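Local coordinates for protein alpha-L-rhamnosidase (Aspergillus terreus, PDB 6GSZ) that probably hydrolyses terminal non-reducing alpha-L-rhamnose residues from alpha-L-rhamnosides, and carries calcium ions and N-linked glycans, at residues I439-S449 / N760-L771. Sequence-based numbering, arbitrary orientation.
Sequences ISKLHENILWS and NHYAVGSVGSWL. With BGC (beta-D-glucopyranose), chain B.
The backbones of helix segment 439-449 and segment 760-771 run antiparallel and close where I446 faces G765, their CA atoms 5.2 Å apart. G765 and G768 have no side chains, and I446 lies directly against their backbone. Its CG1 branch is anti to the carbonyl carbon (chi1 -64°) and extended, which carries the terminal methyl across the 3-10 turn. I446 CD1 comes to 3.5 Å from G765 O. It also lies 3.8 Å from G768 CA. I446 CG2 also touches G765 O. V767 CG1 meets the methyls I446 CD1 (4.0 Å) and L442 CD2 (4.1 Å); the L442 and V767 side chains cross at about a right angle. L771 splits its methyls. L771 CD1 sits at the edge of the H443 ring, 4.0 Å from H443 CD2, and L771 CD2 meets I439 CG2. The far end of H443 is held by H772 through NE2.

The other end of the contact is polar. S449 OG donates to N760 OD1 at 2.8 Å, with the donor tilted 29° from the carbonyl plane. The same OG is also bonded to the backbone N of T738. A water links W448 O to N760 ND2, so both ends of the N760 amide are tied to the helix, which should limit its rotation. Next in sequence, the H761 side chain leaves the backbone away from the helix. H761 NE2 donates to BGC O1 of the bound glucose at 2.9 Å, and S758 holds its ND1.

The contact is buried in the 6-hairpin glycosidase domain. Helix 437-453 packs against the 3-10 segment 764-767 and the helical residues that follow it, with no strand in the chain between the segments. Helix 712-719 covers I439, L442, V767 and L771, helix 727-732 packs on L442 and V767, and helix 471-484 borders H761 and Y762.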
ATOM      1  N   ILE A 439      19.529 -12.245   6.236  1.00 15.50           N
ATOM      2  CA  ILE A 439      18.877 -11.822   4.982  1.00 14.39           C
ATOM      3  C   ILE A 439      17.404 -12.257   5.034  1.00 14.40           C
ATOM      4  O   ILE A 439      16.501 -11.516   4.584  1.00 15.75           O
ATOM      5  CB  ILE A 439      19.633 -12.379   3.763  1.00 14.49           C
ATOM      6  CG1 ILE A 439      21.031 -11.780   3.694  1.00 15.92           C
ATOM      7  CG2 ILE A 439      18.884 -12.124   2.466  1.00 15.57           C
ATOM      8  CD1 ILE A 439      21.880 -12.373   2.604  1.00 17.64           C
ATOM      9  N   SER A 440      17.123 -13.433   5.604  1.00 15.77           N
ATOM     10  CA  SER A 440      15.704 -13.814   5.795  1.00 15.26           C
ATOM     11  C   SER A 440      14.984 -12.788   6.694  1.00 15.35           C
ATOM     12  O   SER A 440      13.841 -12.407   6.394  1.00 15.98           O
ATOM     13  CB  SER A 440      15.532 -15.197   6.378  1.00 15.94           C
ATOM     14  OG  SER A 440      16.080 -16.170   5.515  1.00 17.29           O
ATOM     15  N   LYS A 441      15.650 -12.344   7.771  1.00 14.29           N
ATOM     16  CA  LYS A 441      15.037 -11.352   8.643  1.00 14.43           C
ATOM     17  C   LYS A 441      14.870 -10.015   7.914  1.00 14.82           C
ATOM     18  O   LYS A 441      13.866  -9.317   8.130  1.00 15.19           O
ATOM     19  CB  LYS A 441      15.871 -11.164   9.911  1.00 15.42           C
ATOM     20  CG  LYS A 441      15.312 -10.136  10.898  1.00 15.17           C
ATOM     21  CD  LYS A 441      13.930 -10.477  11.414  1.00 16.60           C
ATOM     22  CE  LYS A 441      13.566  -9.757  12.693  1.00 17.11           C
ATOM     23  NZ  LYS A 441      12.202 -10.135  13.158  1.00 18.87           N
ATOM     24  N   LEU A 442      15.853  -9.622   7.103  1.00 13.84           N
ATOM     25  CA  LEU A 442      15.717  -8.405   6.277  1.00 13.18           C
ATOM     26  C   LEU A 442      14.405  -8.435   5.481  1.00 12.28           C
ATOM     27  O   LEU A 442      13.667  -7.447   5.465  1.00 13.87           O
ATOM     28  CB  LEU A 442      16.909  -8.245   5.344  1.00 13.95           C
ATOM     29  CG  LEU A 442      16.845  -7.048   4.398  1.00 13.81           C
ATOM     30  CD1 LEU A 442      16.749  -5.725   5.177  1.00 15.77           C
ATOM     31  CD2 LEU A 442      18.042  -7.083   3.443  1.00 14.22           C
ATOM     32  N   HIS A 443      14.097  -9.554   4.829  1.00 13.48           N
ATOM     33  CA  HIS A 443      12.869  -9.649   4.062  1.00 12.26           C
ATOM     34  C   HIS A 443      11.638  -9.492   4.981  1.00 12.37           C
ATOM     35  O   HIS A 443      10.690  -8.820   4.625  1.00 12.95           O
ATOM     36  CB  HIS A 443      12.816 -10.914   3.191  1.00 13.08           C
ATOM     37  CG  HIS A 443      11.658 -10.838   2.258  1.00 12.80           C
ATOM     38  ND1 HIS A 443      10.388 -11.305   2.586  1.00 13.06           N
ATOM     39  CD2 HIS A 443      11.575 -10.323   1.014  1.00 13.95           C
ATOM     40  CE1 HIS A 443       9.579 -11.063   1.560  1.00 13.92           C
ATOM     41  NE2 HIS A 443      10.302 -10.474   0.575  1.00 12.89           N
ATOM     42  N   GLU A 444      11.646 -10.152   6.146  1.00 13.27           N
ATOM     43  CA  GLU A 444      10.553 -10.001   7.101  0.50 12.66           C
ATOM     44  C   GLU A 444      10.384  -8.514   7.479  1.00 12.34           C
ATOM     45  O   GLU A 444       9.243  -7.999   7.585  1.00 13.72           O
ATOM     46  CB  GLU A 444      10.804 -10.949   8.273  0.50 13.03           C
ATOM     47  CG  GLU A 444       9.685 -10.940   9.279  0.50 15.24           C
ATOM     48  CD  GLU A 444       9.685 -12.065  10.314  0.50 19.88           C
ATOM     49  OE1 GLU A 444      10.563 -12.934  10.272  0.50 26.80           O
ATOM     50  OE2 GLU A 444       8.784 -12.052  11.160  0.50 29.78           O
ATOM     51  N   ASN A 445      11.506  -7.822   7.658  1.00 12.22           N
ATOM     52  CA  ASN A 445      11.475  -6.410   8.041  1.00 12.66           C
ATOM     53  C   ASN A 445      10.893  -5.543   6.920  1.00 12.67           C
ATOM     54  O   ASN A 445      10.142  -4.588   7.209  1.00 13.15           O
ATOM     55  CB  ASN A 445      12.857  -5.875   8.414  1.00 12.92           C
ATOM     56  CG  ASN A 445      13.394  -6.473   9.699  1.00 12.80           C
ATOM     57  OD1 ASN A 445      12.742  -7.315  10.351  1.00 13.44           O
ATOM     58  ND2 ASN A 445      14.615  -6.068  10.039  1.00 13.97           N
ATOM     59  N   ILE A 446      11.198  -5.885   5.664  1.00 12.13           N
ATOM     60  CA  ILE A 446      10.628  -5.193   4.516  1.00 11.38           C
ATOM     61  C   ILE A 446       9.117  -5.403   4.455  1.00 11.41           C
ATOM     62  O   ILE A 446       8.300  -4.462   4.279  1.00 12.21           O
ATOM     63  CB  ILE A 446      11.295  -5.659   3.209  1.00 12.65           C
ATOM     64  CG1 ILE A 446      12.775  -5.263   3.222  1.00 11.95           C
ATOM     65  CG2 ILE A 446      10.571  -5.114   1.991  1.00 13.13           C
ATOM     66  CD1 ILE A 446      13.601  -5.893   2.097  1.00 12.42           C
ATOM     67  N   LEU A 447       8.724  -6.636   4.676  1.00 12.19           N
ATOM     68  CA  LEU A 447       7.295  -6.997   4.745  1.00 11.47           C
ATOM     69  C   LEU A 447       6.577  -6.144   5.814  1.00 11.95           C
ATOM     70  O   LEU A 447       5.474  -5.597   5.543  1.00 12.02           O
ATOM     71  CB  LEU A 447       7.204  -8.490   5.073  1.00 11.56           C
ATOM     72  CG  LEU A 447       5.838  -9.053   5.441  1.00 12.43           C
ATOM     73  CD1 LEU A 447       4.858  -8.979   4.302  1.00 12.39           C
ATOM     74  CD2 LEU A 447       5.973 -10.469   5.983  1.00 13.29           C
ATOM     75  N   TRP A 448       7.174  -6.056   6.999  1.00 11.00           N
ATOM     76  CA  TRP A 448       6.565  -5.269   8.043  1.00 11.00           C
ATOM     77  C   TRP A 448       6.558  -3.764   7.728  1.00 11.55           C
ATOM     78  O   TRP A 448       5.597  -3.075   8.158  1.00 12.11           O
ATOM     79  CB  TRP A 448       7.225  -5.561   9.398  1.00 12.41           C
ATOM     80  CG  TRP A 448       6.706  -6.816  10.020  1.00 14.17           C
ATOM     81  CD1 TRP A 448       7.320  -8.036  10.066  1.00 15.08           C
ATOM     82  CD2 TRP A 448       5.484  -6.977  10.775  1.00 13.42           C
ATOM     83  NE1 TRP A 448       6.548  -8.935  10.738  1.00 14.90           N
ATOM     84  CE2 TRP A 448       5.457  -8.299  11.263  1.00 14.23           C
ATOM     85  CE3 TRP A 448       4.455  -6.110  11.176  1.00 14.20           C
ATOM     86  CZ2 TRP A 448       4.397  -8.812  12.013  1.00 15.38           C
ATOM     87  CZ3 TRP A 448       3.433  -6.593  11.957  1.00 16.32           C
ATOM     88  CH2 TRP A 448       3.396  -7.928  12.361  1.00 15.91           C
ATOM     89  N   SER A 449       7.598  -3.231   7.071  1.00 10.96           N
ATOM     90  CA  SER A 449       7.566  -1.838   6.662  1.00 10.56           C
ATOM     91  C   SER A 449       6.472  -1.581   5.608  1.00 11.14           C
ATOM     92  O   SER A 449       5.845  -0.495   5.568  1.00 12.32           O
ATOM     93  CB  SER A 449       8.907  -1.301   6.251  1.00 12.80           C
ATOM     94  OG  SER A 449       9.723  -1.073   7.380  1.00 14.62           O
ATOM     95  N   ASN A 760      10.656   3.343  10.345  1.00 12.99           N
ATOM     96  CA  ASN A 760       9.692   2.555   9.588  1.00 11.71           C
ATOM     97  C   ASN A 760       9.327   3.255   8.276  1.00 12.87           C
ATOM     98  O   ASN A 760       8.234   3.789   8.118  1.00 13.13           O
ATOM     99  CB  ASN A 760       8.446   2.272  10.417  1.00 11.69           C
ATOM    100  CG  ASN A 760       7.659   1.077   9.947  1.00 12.57           C
ATOM    101  OD1 ASN A 760       7.946   0.524   8.869  1.00 13.23           O
ATOM    102  ND2 ASN A 760       6.662   0.645  10.704  1.00 12.20           N
ATOM    103  N   HIS A 761      10.271   3.212   7.333  1.00 13.14           N
ATOM    104  CA  HIS A 761      10.134   3.730   5.952  1.00 13.23           C
ATOM    105  C   HIS A 761      10.484   2.594   4.998  1.00 13.66           C
ATOM    106  O   HIS A 761      11.510   1.967   5.236  1.00 13.95           O
ATOM    107  CB  HIS A 761      11.160   4.853   5.706  1.00 13.11           C
ATOM    108  CG  HIS A 761      10.744   6.265   5.896  1.00 12.92           C
ATOM    109  ND1 HIS A 761      10.444   6.789   7.142  1.00 13.24           N
ATOM    110  CD2 HIS A 761      10.675   7.288   5.008  1.00 12.16           C
ATOM    111  CE1 HIS A 761      10.162   8.071   6.996  1.00 14.84           C
ATOM    112  NE2 HIS A 761      10.278   8.417   5.679  1.00 13.40           N
ATOM    113  N   TYR A 762       9.657   2.324   3.977  1.00 12.97           N
ATOM    114  CA  TYR A 762       9.994   1.244   3.017  1.00 12.44           C
ATOM    115  C   TYR A 762      11.059   1.576   1.989  1.00 12.62           C
ATOM    116  O   TYR A 762      11.517   0.630   1.318  1.00 13.87           O
ATOM    117  CB  TYR A 762       8.728   0.690   2.342  1.00 12.52           C
ATOM    118  CG  TYR A 762       7.760   1.648   1.696  1.00 11.23           C
ATOM    119  CD1 TYR A 762       8.157   2.622   0.812  1.00 11.17           C
ATOM    120  CD2 TYR A 762       6.408   1.588   2.001  1.00 11.65           C
ATOM    121  CE1 TYR A 762       7.252   3.459   0.184  1.00 11.81           C
ATOM    122  CE2 TYR A 762       5.486   2.433   1.401  1.00 11.33           C
ATOM    123  CZ  TYR A 762       5.917   3.429   0.542  1.00 12.04           C
ATOM    124  OH  TYR A 762       4.993   4.253  -0.047  1.00 12.56           O
ATOM    125  N   ALA A 763      11.519   2.819   1.829  1.00 13.78           N
ATOM    126  CA  ALA A 763      12.444   3.120   0.723  1.00 14.74           C
ATOM    127  C   ALA A 763      13.653   2.201   0.713  1.00 13.65           C
ATOM    128  O   ALA A 763      13.975   1.701  -0.353  1.00 14.25           O
ATOM    129  CB  ALA A 763      12.880   4.584   0.770  1.00 15.83           C
ATOM    130  N   VAL A 764      14.369   2.048   1.839  1.00 15.46           N
ATOM    131  CA  VAL A 764      15.606   1.182   1.921  1.00 16.37           C
ATOM    132  C   VAL A 764      15.213  -0.266   1.629  1.00 12.91           C
ATOM    133  O   VAL A 764      16.029  -1.069   1.090  1.00 14.83           O
ATOM    134  CB  VAL A 764      16.214   1.376   3.335  1.00 20.94           C
ATOM    135  CG1 VAL A 764      16.943   0.207   3.891  1.00 25.97           C
ATOM    136  CG2 VAL A 764      17.029   2.678   3.376  1.00 21.60           C
ATOM    137  N   GLY A 765      13.935  -0.600   1.879  1.00 12.79           N
ATOM    138  CA  GLY A 765      13.402  -1.918   1.639  1.00 12.14           C
ATOM    139  C   GLY A 765      13.224  -2.214   0.149  1.00 11.42           C
ATOM    140  O   GLY A 765      12.839  -3.327  -0.188  1.00 11.93           O
ATOM    141  N   SER A 766      13.504  -1.241  -0.725  1.00 11.25           N
ATOM    142  CA  SER A 766      13.510  -1.450  -2.190  0.50 11.95           C
ATOM    143  C   SER A 766      14.518  -2.512  -2.650  1.00 12.22           C
ATOM    144  O   SER A 766      14.407  -2.988  -3.767  1.00 13.25           O
ATOM    145  CB  SER A 766      13.741  -0.148  -2.917  0.50 10.62           C
ATOM    146  OG  SER A 766      14.996   0.416  -2.588  0.50 10.05           O
ATOM    147  N   VAL A 767      15.462  -2.870  -1.785  1.00 12.49           N
ATOM    148  CA  VAL A 767      16.344  -4.017  -2.036  1.00 12.39           C
ATOM    149  C   VAL A 767      15.544  -5.322  -2.125  1.00 12.59           C
ATOM    150  O   VAL A 767      16.037  -6.305  -2.690  1.00 12.70           O
ATOM    151  CB  VAL A 767      17.464  -4.125  -0.986  1.00 12.88           C
ATOM    152  CG1 VAL A 767      16.941  -4.568   0.366  1.00 14.77           C
ATOM    153  CG2 VAL A 767      18.585  -5.038  -1.462  1.00 13.61           C
ATOM    154  N   GLY A 768      14.300  -5.372  -1.637  1.00 12.40           N
ATOM    155  CA  GLY A 768      13.501  -6.570  -1.658  1.00 11.37           C
ATOM    156  C   GLY A 768      13.368  -7.143  -3.059  1.00 11.05           C
ATOM    157  O   GLY A 768      13.362  -8.378  -3.246  1.00 11.97           O
ATOM    158  N   SER A 769      13.214  -6.277  -4.058  1.00 11.27           N
ATOM    159  CA  SER A 769      13.074  -6.760  -5.444  1.00 11.43           C
ATOM    160  C   SER A 769      14.290  -7.547  -5.908  1.00 10.99           C
ATOM    161  O   SER A 769      14.140  -8.415  -6.759  1.00 12.40           O
ATOM    162  CB  SER A 769      12.764  -5.646  -6.418  1.00 11.76           C
ATOM    163  OG  SER A 769      13.789  -4.688  -6.482  1.00 12.77           O
ATOM    164  N   TRP A 770      15.469  -7.205  -5.387  1.00 11.07           N
ATOM    165  CA  TRP A 770      16.673  -7.964  -5.751  1.00 11.47           C
ATOM    166  C   TRP A 770      16.609  -9.351  -5.102  1.00 12.85           C
ATOM    167  O   TRP A 770      17.011 -10.372  -5.703  1.00 13.28           O
ATOM    168  CB  TRP A 770      17.950  -7.216  -5.359  1.00 11.42           C
ATOM    169  CG  TRP A 770      19.187  -7.730  -6.026  1.00 13.39           C
ATOM    170  CD1 TRP A 770      19.647  -7.328  -7.237  1.00 12.88           C
ATOM    171  CD2 TRP A 770      20.135  -8.663  -5.490  1.00 14.09           C
ATOM    172  NE1 TRP A 770      20.796  -8.000  -7.529  1.00 14.43           N
ATOM    173  CE2 TRP A 770      21.105  -8.848  -6.501  1.00 12.81           C
ATOM    174  CE3 TRP A 770      20.242  -9.407  -4.307  1.00 14.86           C
ATOM    175  CZ2 TRP A 770      22.193  -9.701  -6.332  1.00 15.72           C
ATOM    176  CZ3 TRP A 770      21.318 -10.251  -4.151  1.00 16.90           C
ATOM    177  CH2 TRP A 770      22.284 -10.387  -5.147  1.00 15.82           C
ATOM    178  N   LEU A 771      16.150  -9.430  -3.857  1.00 12.30           N
ATOM    179  CA  LEU A 771      15.936 -10.733  -3.216  1.00 12.50           C
ATOM    180  C   LEU A 771      14.974 -11.585  -4.049  1.00 12.39           C
ATOM    181  O   LEU A 771      15.213 -12.763  -4.322  1.00 13.99           O
ATOM    182  CB  LEU A 771      15.388 -10.560  -1.803  1.00 12.99           C
ATOM    183  CG  LEU A 771      16.168  -9.650  -0.855  1.00 16.53           C
ATOM    184  CD1 LEU A 771      15.528  -9.629   0.530  1.00 15.76           C
ATOM    185  CD2 LEU A 771      17.619  -9.912  -0.723  1.00 18.25           C
TER
HETATM  186  C2  BGC B 968       9.937  11.176   2.633  0.70 21.40           C
HETATM  187  C3  BGC B 968      10.774  11.801   1.553  0.70 25.42           C
HETATM  188  C4  BGC B 968      10.820  13.311   1.498  0.70 26.12           C
HETATM  189  C5  BGC B 968      11.113  13.721   2.859  0.70 22.33           C
HETATM  190  C6  BGC B 968      11.212  15.233   2.800  0.70 25.89           C
HETATM  191  C1  BGC B 968      10.242  11.837   3.966  0.70 26.18           C
HETATM  192  O1  BGC B 968       9.543  11.143   4.980  0.70 14.80           O
HETATM  193  O2  BGC B 968      10.409   9.884   2.935  0.70 29.23           O
HETATM  194  O3  BGC B 968      10.197  11.504   0.396  0.70 14.73           O
HETATM  195  O4  BGC B 968      11.737  13.914   0.555  0.70 25.27           O
HETATM  196  O5  BGC B 968      10.166  13.260   3.877  0.70 37.28           O
HETATM  197  O6  BGC B 968      11.355  15.721   4.137  0.70 26.27           O
HETATM  198  O   HOH W   1       5.253  -2.076  10.753  1.00 12.04           O